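Local coordinates for tudor domain-containing protein 1 (Mus musculus, PDB 4B9W) that binds Piwi proteins methylated on arginine through its extended Tudor domains, this chain being the third, and supports piRNA-guided repression of transposons during spermatogenesis, at residues Gln50-Tyr55 with Pro71-Phe76; Glu43-Leu48 with Val101-Val106; Gly94-His99 with Asp112-Ile117; Val21-Met26 with Gly30-His35. All coordinates share one frame; numbering follows the deposited sequence.

Contact 1 of 4, residues Gln50-Tyr55 with Pro71-Phe76; sequences QSLADY and PCCAFF
The phenol ring of Tyr-55 overlaps the thiol of Cys-73 with its rim: CE2 lies 3.9 Å from SG, near the plane of the ring. Measured to the centre of the ring, SG is 5.1 Å away and 78° off the normal, an edge-on sulfur-aromatic contact in which the sulfur faces ring C-H groups and not the pi cloud. Leu-52, nearly one turn earlier on the helix, adds a methyl to the same sulfur, its CD2 standing 4.1 Å from Cys-73 SG. Both helix residues therefore converge on a single strand residue, and the side chains of Leu-52, Tyr-55 and Cys-73 all leave their backbones toward the opposing segment. In the extended Tudor fold this is where helix 41-57 lies across the five-stranded antiparallel sheet of the canonical Tudor core, touching strand 71-76 between its neighbours 81-90 and 114-116. With CG turned anti to the backbone N (chi1 161°), the Tyr-55 ring reaches beyond the sulfur, and its OH hydrogen-bonds to the carbonyl O of Ala-116, in the segment 112-117 beside strand 71-76, which fixes the direction of the ring. Phe-121 packs against both Leu-52 and Tyr-55, and Arg-84 of strand 81-90 also touches Leu-52. On the outer side of the helix, Gln-50 NE2 makes a weak hydrogen bond to Asp-54 OD2, one turn along, 3.2 Å long.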
loop_
_atom_site.group_PDB
_atom_site.type_symbol
_atom_site.label_atom_id
_atom_site.label_comp_id
_atom_site.label_asym_id
_atom_site.label_seq_id
_atom_site.Cartn_x
_atom_site.Cartn_y
_atom_site.Cartn_z
ATOM N N GLN A 50 -25.123 12.358 4.433
ATOM C CA GLN A 50 -26.091 13.353 4.027
ATOM C C GLN A 50 -25.579 14.738 4.427
ATOM O O GLN A 50 -25.570 15.660 3.620
ATOM C CB GLN A 50 -27.457 13.056 4.656
ATOM C CG GLN A 50 -28.493 14.132 4.396
ATOM C CD GLN A 50 -28.610 14.455 2.934
ATOM O OE1 GLN A 50 -29.022 13.602 2.158
ATOM N NE2 GLN A 50 -28.227 15.684 2.537
ATOM N N SER A 51 -25.121 14.876 5.661
ATOM C CA SER A 51 -24.616 16.163 6.124
ATOM C C SER A 51 -23.393 16.617 5.330
ATOM O O SER A 51 -23.203 17.812 5.136
ATOM C CB SER A 51 -24.296 16.128 7.618
ATOM O OG SER A 51 -25.489 16.068 8.379
ATOM N N LEU A 52 -22.575 15.668 4.871
ATOM C CA LEU A 52 -21.394 15.989 4.062
ATOM C C LEU A 52 -21.787 16.431 2.666
ATOM O O LEU A 52 -21.087 17.245 2.067
ATOM C CB LEU A 52 -20.429 14.788 3.937
ATOM C CG LEU A 52 -19.642 14.313 5.164
ATOM C CD1 LEU A 52 -18.534 13.341 4.748
ATOM C CD2 LEU A 52 -19.050 15.464 5.963
ATOM N N ALA A 53 -22.864 15.856 2.123
ATOM C CA ALA A 53 -23.361 16.278 0.807
ATOM C C ALA A 53 -23.788 17.744 0.844
ATOM O O ALA A 53 -23.480 18.512 -0.054
ATOM C CB ALA A 53 -24.532 15.413 0.355
ATOM N N ASP A 54 -24.517 18.122 1.877
ATOM C CA ASP A 54 -25.004 19.504 2.012
ATOM C C ASP A 54 -23.830 20.456 2.189
ATOM O O ASP A 54 -23.716 21.445 1.485
ATOM C CB ASP A 54 -25.981 19.607 3.191
ATOM C CG ASP A 54 -27.190 18.694 3.034
ATOM O OD1 ASP A 54 -27.448 18.204 1.921
ATOM O OD2 ASP A 54 -27.889 18.446 4.030
ATOM N N TYR A 55 -22.939 20.106 3.112
ATOM C CA TYR A 55 -21.764 20.911 3.432
ATOM C C TYR A 55 -20.879 21.061 2.197
ATOM O O TYR A 55 -20.452 22.175 1.875
ATOM C CB TYR A 55 -20.990 20.271 4.603
ATOM C CG TYR A 55 -19.552 20.716 4.743
ATOM C CD1 TYR A 55 -19.229 21.971 5.276
ATOM C CD2 TYR A 55 -18.509 19.881 4.346
ATOM C CE1 TYR A 55 -17.907 22.383 5.389
ATOM C CE2 TYR A 55 -17.191 20.271 4.468
ATOM C CZ TYR A 55 -16.889 21.518 4.984
ATOM O OH TYR A 55 -15.573 21.894 5.093
ATOM N N PRO A 71 -7.122 14.497 7.624
ATOM C CA PRO A 71 -8.483 14.200 7.229
ATOM C C PRO A 71 -9.046 15.256 6.284
ATOM O O PRO A 71 -8.626 16.409 6.312
ATOM C CB PRO A 71 -9.246 14.175 8.560
ATOM C CG PRO A 71 -8.212 14.278 9.629
ATOM C CD PRO A 71 -7.059 14.978 9.014
ATOM N N CYS A 72 -9.959 14.828 5.429
ATOM C CA CYS A 72 -10.662 15.710 4.506
ATOM C C CYS A 72 -11.970 15.055 4.077
ATOM O O CYS A 72 -12.326 13.967 4.574
ATOM C CB CYS A 72 -9.796 16.005 3.284
ATOM S SG CYS A 72 -9.163 14.530 2.440
ATOM N N CYS A 73 -12.696 15.770 3.215
ATOM C CA CYS A 73 -13.831 15.283 2.461
ATOM C C CYS A 73 -13.315 15.114 1.057
ATOM O O CYS A 73 -12.674 16.024 0.523
ATOM C CB CYS A 73 -14.967 16.317 2.425
ATOM S SG CYS A 73 -15.719 16.714 4.024
ATOM N N ALA A 74 -13.598 13.964 0.443
ATOM C CA ALA A 74 -13.128 13.671 -0.910
ATOM C C ALA A 74 -14.302 13.199 -1.756
ATOM O O ALA A 74 -15.131 12.443 -1.286
ATOM C CB ALA A 74 -12.029 12.605 -0.877
ATOM N N PHE A 75 -14.361 13.654 -3.001
ATOM C CA PHE A 75 -15.409 13.263 -3.938
ATOM C C PHE A 75 -15.088 11.871 -4.483
ATOM O O PHE A 75 -13.978 11.634 -4.913
ATOM C CB PHE A 75 -15.450 14.304 -5.071
ATOM C CG PHE A 75 -16.458 14.028 -6.132
ATOM C CD1 PHE A 75 -17.787 14.323 -5.929
ATOM C CD2 PHE A 75 -16.075 13.503 -7.354
ATOM C CE1 PHE A 75 -18.732 14.067 -6.917
ATOM C CE2 PHE A 75 -17.012 13.252 -8.349
ATOM C CZ PHE A 75 -18.335 13.536 -8.132
ATOM N N PHE A 76 -16.042 10.949 -4.429
ATOM C CA PHE A 76 -15.862 9.588 -4.961
ATOM C C PHE A 76 -16.631 9.438 -6.282
ATOM O O PHE A 76 -17.875 9.427 -6.312
ATOM C CB PHE A 76 -16.313 8.535 -3.924
ATOM C CG PHE A 76 -16.251 7.118 -4.425
ATOM C CD1 PHE A 76 -15.077 6.612 -4.979
ATOM C CD2 PHE A 76 -17.370 6.288 -4.376
ATOM C CE1 PHE A 76 -15.010 5.314 -5.454
ATOM C CE2 PHE A 76 -17.307 4.991 -4.857
ATOM C CZ PHE A 76 -16.126 4.502 -5.402
#

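Contact 2 of 4, residues Glu43-Leu48 with Val101-Val106; sequences EKLDDL and VDYGNV
Leu-45 reaches from helix 41-57 to the loop between strands 96-100 and 106-109 of the Tudor barrel, a loop that carries part of the site for the methylated peptide. The contact is apolar on the helix side: the leucine fork meets two neighbouring loop residues, one with each methyl. CD1 lies against the carboxylate of Asp-102, 3.5 Å from its CG, as the two side chains run past each other in opposite directions. CD2 turns to the phenol end of Tyr-103 and comes within 3.9 Å of its OH, the two side chains crossing at a slant. This fork is presented by a leucine CG set anti to the backbone N (chi1 179°).

The polar links run to the surroundings. Asp-102 OD1 takes a salt bridge from Arg-84 NH2 and a hydrogen bond from Gln-127 N, so the buried carboxylate has its charge partnered although CD1 of the leucine lies against both its CG and OD2. The Tyr-103 ring packs on a modified side chain of the bound peptide, to which Asn-105 OD1 is hydrogen-bonded, and meets Tyr-83 edge-to-face. At the helix end of that ring, Tyr-103 OH has a weak hydrogen bond with Asn-49 ND2.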
loop_
_atom_site.group_PDB
_atom_site.type_symbol
_atom_site.label_atom_id
_atom_site.label_comp_id
_atom_site.label_asym_id
_atom_site.label_seq_id
_atom_site.Cartn_x
_atom_site.Cartn_y
_atom_site.Cartn_z
ATOM N N GLU A 43 -26.905 3.728 10.208
ATOM C CA GLU A 43 -27.785 4.888 10.178
ATOM C C GLU A 43 -27.027 6.196 10.468
ATOM O O GLU A 43 -27.232 7.200 9.785
ATOM C CB GLU A 43 -28.932 4.721 11.166
ATOM C CG GLU A 43 -29.856 5.930 11.129
ATOM C CD GLU A 43 -31.100 5.761 11.957
ATOM O OE1 GLU A 43 -31.172 4.789 12.739
ATOM O OE2 GLU A 43 -32.003 6.620 11.824
ATOM N N LYS A 44 -26.174 6.191 11.488
ATOM C CA LYS A 44 -25.352 7.370 11.783
ATOM C C LYS A 44 -24.438 7.726 10.606
ATOM O O LYS A 44 -24.228 8.910 10.313
ATOM C CB LYS A 44 -24.503 7.143 13.040
ATOM C CG LYS A 44 -25.278 7.203 14.342
ATOM C CD LYS A 44 -24.490 6.580 15.485
ATOM C CE LYS A 44 -25.075 6.940 16.847
ATOM N NZ LYS A 44 -24.446 6.073 17.890
ATOM N N LEU A 45 -23.897 6.700 9.930
ATOM C CA LEU A 45 -23.055 6.920 8.758
ATOM C C LEU A 45 -23.838 7.506 7.569
ATOM O O LEU A 45 -23.350 8.422 6.914
ATOM C CB LEU A 45 -22.359 5.627 8.346
ATOM C CG LEU A 45 -21.457 5.716 7.126
ATOM C CD1 LEU A 45 -20.333 6.719 7.362
ATOM C CD2 LEU A 45 -20.952 4.311 6.827
ATOM N N ASP A 46 -25.037 6.990 7.293
ATOM C CA ASP A 46 -25.974 7.641 6.340
ATOM C C ASP A 46 -26.240 9.105 6.694
ATOM O O ASP A 46 -26.219 9.984 5.831
ATOM C CB ASP A 46 -27.336 6.930 6.325
ATOM C CG ASP A 46 -27.321 5.617 5.571
ATOM O OD1 ASP A 46 -26.468 5.430 4.672
ATOM O OD2 ASP A 46 -28.194 4.762 5.871
ATOM N N ASP A 47 -26.497 9.374 7.967
ATOM C CA ASP A 47 -26.797 10.748 8.381
ATOM C C ASP A 47 -25.609 11.701 8.192
ATOM O O ASP A 47 -25.783 12.835 7.729
ATOM C CB ASP A 47 -27.296 10.771 9.825
ATOM C CG ASP A 47 -28.680 10.134 9.972
ATOM O OD1 ASP A 47 -29.527 10.314 9.063
ATOM O OD2 ASP A 47 -28.913 9.450 10.988
ATOM N N LEU A 48 -24.413 11.234 8.541
ATOM C CA LEU A 48 -23.187 12.005 8.366
ATOM C C LEU A 48 -22.949 12.311 6.893
ATOM O O LEU A 48 -22.612 13.438 6.531
ATOM C CB LEU A 48 -21.989 11.253 8.953
ATOM C CG LEU A 48 -20.603 11.851 8.669
ATOM C CD1 LEU A 48 -20.515 13.271 9.212
ATOM C CD2 LEU A 48 -19.497 10.977 9.229
ATOM N N VAL A 101 -12.295 6.517 4.563
ATOM C CA VAL A 101 -12.161 5.918 5.905
ATOM C C VAL A 101 -13.367 5.114 6.395
ATOM O O VAL A 101 -13.237 4.260 7.278
ATOM C CB VAL A 101 -11.826 6.980 6.979
ATOM C CG1 VAL A 101 -10.466 7.610 6.722
ATOM C CG2 VAL A 101 -12.893 8.055 7.058
ATOM N N ASP A 102 -14.533 5.382 5.830
ATOM C CA ASP A 102 -15.726 4.619 6.191
ATOM C C ASP A 102 -16.007 3.418 5.278
ATOM O O ASP A 102 -17.023 2.750 5.472
ATOM C CB ASP A 102 -16.933 5.548 6.208
ATOM C CG ASP A 102 -16.833 6.603 7.290
ATOM O OD1 ASP A 102 -16.659 6.243 8.481
ATOM O OD2 ASP A 102 -16.988 7.784 6.945
ATOM N N TYR A 103 -15.123 3.136 4.308
ATOM C CA TYR A 103 -15.353 2.034 3.326
ATOM C C TYR A 103 -14.099 1.193 3.032
ATOM O O TYR A 103 -14.206 -0.009 2.851
ATOM C CB TYR A 103 -15.971 2.581 2.007
ATOM C CG TYR A 103 -17.277 3.338 2.257
ATOM C CD1 TYR A 103 -17.256 4.693 2.577
ATOM C CD2 TYR A 103 -18.512 2.691 2.216
ATOM C CE1 TYR A 103 -18.418 5.386 2.855
ATOM C CE2 TYR A 103 -19.687 3.375 2.458
ATOM C CZ TYR A 103 -19.630 4.734 2.802
ATOM O OH TYR A 103 -20.779 5.452 3.085
ATOM N N GLY A 104 -12.929 1.828 2.961
ATOM C CA GLY A 104 -11.665 1.117 2.851
ATOM C C GLY A 104 -11.012 1.153 1.488
ATOM O O GLY A 104 -9.922 0.605 1.323
ATOM N N ASN A 105 -11.665 1.781 0.511
ATOM C CA ASN A 105 -11.067 1.999 -0.815
ATOM C C ASN A 105 -10.190 3.242 -0.862
ATOM O O ASN A 105 -10.361 4.202 -0.071
ATOM C CB ASN A 105 -12.115 2.063 -1.927
ATOM C CG ASN A 105 -13.146 3.149 -1.708
ATOM O OD1 ASN A 105 -13.746 3.208 -0.662
ATOM N ND2 ASN A 105 -13.356 4.006 -2.706
ATOM N N VAL A 106 -9.230 3.194 -1.772
ATOM C CA VAL A 106 -8.307 4.292 -2.022
ATOM C C VAL A 106 -8.515 4.747 -3.458
ATOM O O VAL A 106 -8.508 3.920 -4.352
ATOM C CB VAL A 106 -6.835 3.841 -1.830
ATOM C CG1 VAL A 106 -5.850 4.885 -2.378
ATOM C CG2 VAL A 106 -6.560 3.543 -0.360
#

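Contact 3 of 4, residues Gly94-His99 with Asp112-Ile117; sequences GNVKVH and DQLQAI
Val-96 is the first residue of Gly-94 to His-99 to meet the other segment, laying its side chain against CD1 of Leu-114. CG2, which stands anti to its own carbonyl carbon, comes to 3.9 Å from that methyl; CB is equally near, and CG1 lies slightly farther off, at 4.2 Å from the same CD1. One leucine methyl is thus seated against the whole valine branch, the leucine coming in at an angle to the valine.

Lys-97 turns its CB away from Leu-114, as strand alternation requires, and meets Lys-97 of the second subunit instead. Val-98 brings the chain back to the inner side. Its CG1 approaches Leu-114 CD2 to 3.7 Å, with the two side chains sliding past each other in opposite directions. The leucine fork therefore spans two successive inward positions of one strand, CD1 on the first and CD2 on the second. In Leu-114 a chi1 of -67° turns CG beside the backbone N, and chi2 of 175° then sets CD1 toward Val-96 and CD2 toward Val-98. All three residues are buried, and their meeting is purely apolar.

The closest backbones, at Val-96 and Leu-114, stay 8.8 Å apart between CA atoms, so side chains alone bridge the interval, as in the interior of the strongly curled, SH3-like Tudor barrel. In the five-stranded antiparallel sheet, strands 81-90 and 71-76 come between 96-100 and 114-116. Ala-74 of strand 71-76 touches both Val-98 and Leu-114, Val-87 of strand 81-90 packs on Val-96, and Val-109 of edge strand 106-109 reaches Leu-114.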
loop_
_atom_site.group_PDB
_atom_site.type_symbol
_atom_site.label_atom_id
_atom_site.label_comp_id
_atom_site.label_asym_id
_atom_site.label_seq_id
_atom_site.Cartn_x
_atom_site.Cartn_y
_atom_site.Cartn_z
ATOM N N GLY A 94 0.439 16.410 -9.003
ATOM C CA GLY A 94 -0.353 17.311 -8.142
ATOM C C GLY A 94 -1.613 16.643 -7.626
ATOM O O GLY A 94 -2.291 17.168 -6.748
ATOM N N ASN A 95 -1.949 15.485 -8.167
ATOM C CA ASN A 95 -3.093 14.723 -7.640
ATOM C C ASN A 95 -2.766 14.072 -6.322
ATOM O O ASN A 95 -1.598 13.940 -5.957
ATOM C CB ASN A 95 -3.543 13.665 -8.642
ATOM C CG ASN A 95 -4.209 14.275 -9.836
ATOM O OD1 ASN A 95 -4.280 15.493 -9.944
ATOM N ND2 ASN A 95 -4.689 13.438 -10.743
ATOM N N VAL A 96 -3.810 13.667 -5.615
ATOM C CA VAL A 96 -3.700 13.162 -4.251
ATOM C C VAL A 96 -4.476 11.828 -4.185
ATOM O O VAL A 96 -5.609 11.743 -4.688
ATOM C CB VAL A 96 -4.297 14.191 -3.239
ATOM C CG1 VAL A 96 -4.229 13.672 -1.818
ATOM C CG2 VAL A 96 -3.587 15.547 -3.315
ATOM N N LYS A 97 -3.873 10.786 -3.605
ATOM C CA LYS A 97 -4.634 9.567 -3.292
ATOM C C LYS A 97 -5.198 9.642 -1.909
ATOM O O LYS A 97 -4.502 9.981 -0.950
ATOM C CB LYS A 97 -3.804 8.298 -3.411
ATOM C CG LYS A 97 -3.414 8.025 -4.836
ATOM C CD LYS A 97 -2.977 6.609 -5.032
ATOM C CE LYS A 97 -2.614 6.413 -6.482
ATOM N NZ LYS A 97 -1.882 5.139 -6.649
ATOM N N VAL A 98 -6.467 9.286 -1.811
ATOM C CA VAL A 98 -7.186 9.371 -0.569
ATOM C C VAL A 98 -7.740 8.009 -0.179
ATOM O O VAL A 98 -8.181 7.253 -1.046
ATOM C CB VAL A 98 -8.325 10.398 -0.663
ATOM C CG1 VAL A 98 -7.730 11.784 -0.806
ATOM C CG2 VAL A 98 -9.274 10.054 -1.821
ATOM N N HIS A 99 -7.667 7.718 1.120
ATOM C CA HIS A 99 -8.282 6.562 1.745
ATOM C C HIS A 99 -9.640 6.916 2.256
ATOM O O HIS A 99 -9.777 7.705 3.190
ATOM C CB HIS A 99 -7.430 6.082 2.916
ATOM C CG HIS A 99 -7.967 4.840 3.559
ATOM N ND1 HIS A 99 -7.595 3.600 3.159
ATOM C CD2 HIS A 99 -8.925 4.671 4.543
ATOM C CE1 HIS A 99 -8.272 2.686 3.897
ATOM N NE2 HIS A 99 -9.087 3.358 4.739
ATOM N N ASP A 112 -9.685 19.834 -6.892
ATOM C CA ASP A 112 -11.090 20.228 -6.850
ATOM C C ASP A 112 -11.987 19.165 -6.222
ATOM O O ASP A 112 -13.153 19.423 -5.971
ATOM C CB ASP A 112 -11.624 20.512 -8.247
ATOM C CG ASP A 112 -11.029 21.754 -8.857
ATOM O OD1 ASP A 112 -10.410 22.569 -8.146
ATOM O OD2 ASP A 112 -11.179 21.907 -10.082
ATOM N N GLN A 113 -11.451 17.972 -5.998
ATOM C CA GLN A 113 -12.219 16.865 -5.471
ATOM C C GLN A 113 -11.918 16.645 -3.969
ATOM O O GLN A 113 -12.304 15.632 -3.382
ATOM C CB GLN A 113 -11.937 15.615 -6.311
ATOM C CG GLN A 113 -12.490 15.689 -7.725
ATOM C CD GLN A 113 -12.158 14.475 -8.600
ATOM O OE1 GLN A 113 -11.090 13.864 -8.487
ATOM N NE2 GLN A 113 -13.083 14.128 -9.489
ATOM N N LEU A 114 -11.242 17.622 -3.362
ATOM C CA LEU A 114 -10.910 17.625 -1.953
ATOM C C LEU A 114 -11.478 18.891 -1.306
ATOM O O LEU A 114 -11.454 19.953 -1.902
ATOM C CB LEU A 114 -9.397 17.627 -1.773
ATOM C CG LEU A 114 -8.646 16.375 -2.210
ATOM C CD1 LEU A 114 -7.153 16.628 -2.053
ATOM C CD2 LEU A 114 -9.111 15.184 -1.384
ATOM N N GLN A 115 -12.015 18.747 -0.105
ATOM C CA GLN A 115 -12.431 19.872 0.709
ATOM C C GLN A 115 -11.985 19.611 2.147
ATOM O O GLN A 115 -11.964 18.454 2.614
ATOM C CB GLN A 115 -13.961 20.073 0.621
ATOM C CG GLN A 115 -14.424 20.476 -0.778
ATOM C CD GLN A 115 -15.875 20.934 -0.814
ATOM O OE1 GLN A 115 -16.322 21.666 0.071
ATOM N NE2 GLN A 115 -16.624 20.490 -1.841
ATOM N N ALA A 116 -11.613 20.674 2.850
ATOM C CA ALA A 116 -11.322 20.569 4.288
ATOM C C ALA A 116 -12.522 19.939 5.025
ATOM O O ALA A 116 -13.666 20.161 4.639
ATOM C CB ALA A 116 -10.984 21.937 4.875
ATOM N N ILE A 117 -12.253 19.117 6.041
ATOM C CA ILE A 117 -13.317 18.565 6.885
ATOM C C ILE A 117 -13.402 19.384 8.185
ATOM O O ILE A 117 -12.423 20.028 8.585
ATOM C CB ILE A 117 -13.110 17.061 7.174
ATOM C CG1 ILE A 117 -14.422 16.451 7.692
ATOM C CG2 ILE A 117 -11.945 16.833 8.139
ATOM C CD1 ILE A 117 -14.501 14.940 7.586
#

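Contact 4 of 4, residues Val21-Met26 with Gly30-His35; sequences VVVCMM and GEFYCH
A classic beta bulge at Cys-24 and Met-25, two residues set against the single Tyr-33, shifts the pairing of this antiparallel hairpin by one residue. The hairpin belongs to the mixed sheet of the staphylococcal nuclease-like half of the extended Tudor domain. The carbonyl O of Tyr-33 accepts two backbone N-H groups from the same face of its plane: Cys-24 N at 2.8 Å and Met-25 N, longer but straighter, at 3.3 Å. Met-25 O takes the N-H of Tyr-33 in return, at 2.7 Å and nearly straight. On the N-terminal side of the bulge Val-22 and His-35 form a hydrogen-bonded pair with a bond each way, next to the non-hydrogen-bonded pair of Val-23 and Cys-34; past it, Met-26 and Phe-32 form another non-hydrogen-bonded pair.

The extra residue puts the Cys-24 side chain over the imidazole of His-35. SG lies 3.8 Å from the centre of the His-35 ring and 16° off its normal, a sulfur-aromatic contact over the face, and CB adds a CH-pi contact to the same face. A chi1 of 54° places the sulfur between the backbone N and the carbonyl carbon, folded back over the ring. At the ring's edge sits Val-22 CG2, and NE2 is hydrogen-bonded to Asp-102 O, so the imidazole is held by rim and face.

On the other side of the sheet Val-23 CG2 touches Cys-34 SG at 3.9 Å. The backbone of Met-26 makes hydrogen bonds with the bound peptide. Helix 145-155 covers Val-23 and Met-26, Phe-32 meets Phe-151 edge-to-face, and strands 129-133 and 160-168 pair with the hairpin on its two outer edges.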
loop_
_atom_site.group_PDB
_atom_site.type_symbol
_atom_site.label_atom_id
_atom_site.label_comp_id
_atom_site.label_asym_id
_atom_site.label_seq_id
_atom_site.Cartn_x
_atom_site.Cartn_y
_atom_site.Cartn_z
ATOM N N VAL A 21 -21.552 -8.180 10.576
ATOM C CA VAL A 21 -20.843 -7.382 9.607
ATOM C C VAL A 21 -21.448 -7.536 8.216
ATOM O O VAL A 21 -22.118 -8.527 7.903
ATOM C CB VAL A 21 -19.352 -7.777 9.535
ATOM C CG1 VAL A 21 -18.683 -7.604 10.895
ATOM C CG2 VAL A 21 -19.180 -9.194 9.000
ATOM N N VAL A 22 -21.226 -6.514 7.405
ATOM C CA VAL A 22 -21.371 -6.573 5.966
ATOM C C VAL A 22 -20.001 -6.123 5.463
ATOM O O VAL A 22 -19.422 -5.167 5.999
ATOM C CB VAL A 22 -22.480 -5.629 5.405
ATOM C CG1 VAL A 22 -23.869 -6.248 5.589
ATOM C CG2 VAL A 22 -22.414 -4.252 6.049
ATOM N N VAL A 23 -19.465 -6.853 4.486
ATOM C CA VAL A 23 -18.181 -6.522 3.899
ATOM C C VAL A 23 -18.390 -5.342 2.926
ATOM O O VAL A 23 -19.203 -5.435 2.017
ATOM C CB VAL A 23 -17.582 -7.762 3.200
ATOM C CG1 VAL A 23 -16.255 -7.424 2.502
ATOM C CG2 VAL A 23 -17.400 -8.898 4.217
ATOM N N CYS A 24 -17.699 -4.228 3.138
ATOM C CA CYS A 24 -17.847 -3.061 2.249
ATOM C C CYS A 24 -16.689 -2.895 1.234
ATOM O O CYS A 24 -16.793 -2.165 0.235
ATOM C CB CYS A 24 -18.033 -1.788 3.078
ATOM S SG CYS A 24 -16.757 -1.498 4.329
ATOM N N MET A 25 -15.566 -3.538 1.488
ATOM C CA MET A 25 -14.509 -3.519 0.487
ATOM C C MET A 25 -13.680 -4.789 0.637
ATOM O O MET A 25 -13.608 -5.373 1.720
ATOM C CB MET A 25 -13.677 -2.226 0.596
ATOM C CG MET A 25 -12.579 -2.052 -0.462
ATOM S SD MET A 25 -13.161 -1.797 -2.147
ATOM C CE MET A 25 -11.695 -2.337 -3.066
ATOM N N MET A 26 -13.123 -5.249 -0.479
ATOM C CA MET A 26 -12.473 -6.540 -0.544
ATOM C C MET A 26 -11.231 -6.466 -1.411
ATOM O O MET A 26 -11.269 -5.946 -2.525
ATOM C CB MET A 26 -13.448 -7.538 -1.140
ATOM C CG MET A 26 -12.831 -8.848 -1.585
ATOM S SD MET A 26 -12.669 -10.049 -0.263
ATOM C CE MET A 26 -13.351 -11.439 -1.155
ATOM N N GLY A 30 -6.826 -11.729 3.428
ATOM C CA GLY A 30 -5.961 -11.091 4.405
ATOM C C GLY A 30 -6.196 -9.594 4.544
ATOM O O GLY A 30 -5.545 -8.911 5.354
ATOM N N GLU A 31 -7.141 -9.096 3.753
ATOM C CA GLU A 31 -7.384 -7.679 3.656
ATOM C C GLU A 31 -8.769 -7.376 3.089
ATOM O O GLU A 31 -8.962 -7.265 1.870
ATOM C CB GLU A 31 -6.310 -7.074 2.770
ATOM C CG GLU A 31 -6.377 -5.571 2.631
ATOM C CD GLU A 31 -5.341 -5.051 1.640
ATOM O OE1 GLU A 31 -4.851 -5.821 0.766
ATOM O OE2 GLU A 31 -5.034 -3.862 1.717
ATOM N N PHE A 32 -9.724 -7.198 3.978
ATOM C CA PHE A 32 -11.033 -6.781 3.569
ATOM C C PHE A 32 -11.602 -5.865 4.620
ATOM O O PHE A 32 -11.128 -5.837 5.751
ATOM C CB PHE A 32 -11.958 -7.980 3.306
ATOM C CG PHE A 32 -12.199 -8.851 4.508
ATOM C CD1 PHE A 32 -11.258 -9.773 4.912
ATOM C CD2 PHE A 32 -13.394 -8.743 5.243
ATOM C CE1 PHE A 32 -11.480 -10.578 6.024
ATOM C CE2 PHE A 32 -13.620 -9.542 6.347
ATOM C CZ PHE A 32 -12.666 -10.470 6.730
ATOM N N TYR A 33 -12.610 -5.100 4.230
ATOM C CA TYR A 33 -13.148 -4.071 5.077
ATOM C C TYR A 33 -14.605 -4.352 5.377
ATOM O O TYR A 33 -15.352 -4.768 4.494
ATOM C CB TYR A 33 -12.962 -2.714 4.391
ATOM C CG TYR A 33 -11.523 -2.300 4.389
ATOM C CD1 TYR A 33 -10.631 -2.818 3.459
ATOM C CD2 TYR A 33 -11.034 -1.440 5.351
ATOM C CE1 TYR A 33 -9.296 -2.467 3.478
ATOM C CE2 TYR A 33 -9.697 -1.077 5.368
ATOM C CZ TYR A 33 -8.842 -1.591 4.441
ATOM O OH TYR A 33 -7.528 -1.233 4.462
ATOM N N CYS A 34 -14.994 -4.134 6.633
ATOM C CA CYS A 34 -16.360 -4.406 7.065
ATOM C C CYS A 34 -16.973 -3.201 7.741
ATOM O O CYS A 34 -16.285 -2.445 8.426
ATOM C CB CYS A 34 -16.400 -5.568 8.062
ATOM S SG CYS A 34 -15.996 -7.206 7.399
ATOM N N HIS A 35 -18.275 -3.035 7.535
ATOM C CA HIS A 35 -19.095 -2.282 8.446
ATOM C C HIS A 35 -19.567 -3.214 9.533
ATOM O O HIS A 35 -20.162 -4.261 9.248
ATOM C CB HIS A 35 -20.289 -1.696 7.735
ATOM C CG HIS A 35 -19.937 -0.641 6.730
ATOM N ND1 HIS A 35 -20.631 -0.475 5.580
ATOM C CD2 HIS A 35 -18.934 0.306 6.729
ATOM C CE1 HIS A 35 -20.102 0.540 4.883
ATOM N NE2 HIS A 35 -19.051 1.019 5.584
#

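From the N terminus, contact 4 closes first, a short hairpin joining strands 18-26 and 31-36 in the mixed sheet of the extended domain. The chain then enters helix 41-57, from which two contacts start. Contact 2 closes the longer loop, from the early part of the helix to the loop at 101-106; contact 1 is contained within that span, tying the later turns to strand 71-76. Contact 3 follows contact 1 but crosses contact 2, since Gly-94 to His-99 precedes 101-106 and Asp-112 to Ile-117 follows it. Contacts 1 and 3 share the Tudor core sheet; the carbonyl O of Tyr-103 packs on CB of Met-25 and of Tyr-33, joining contact 2 to contact 4, core to extension.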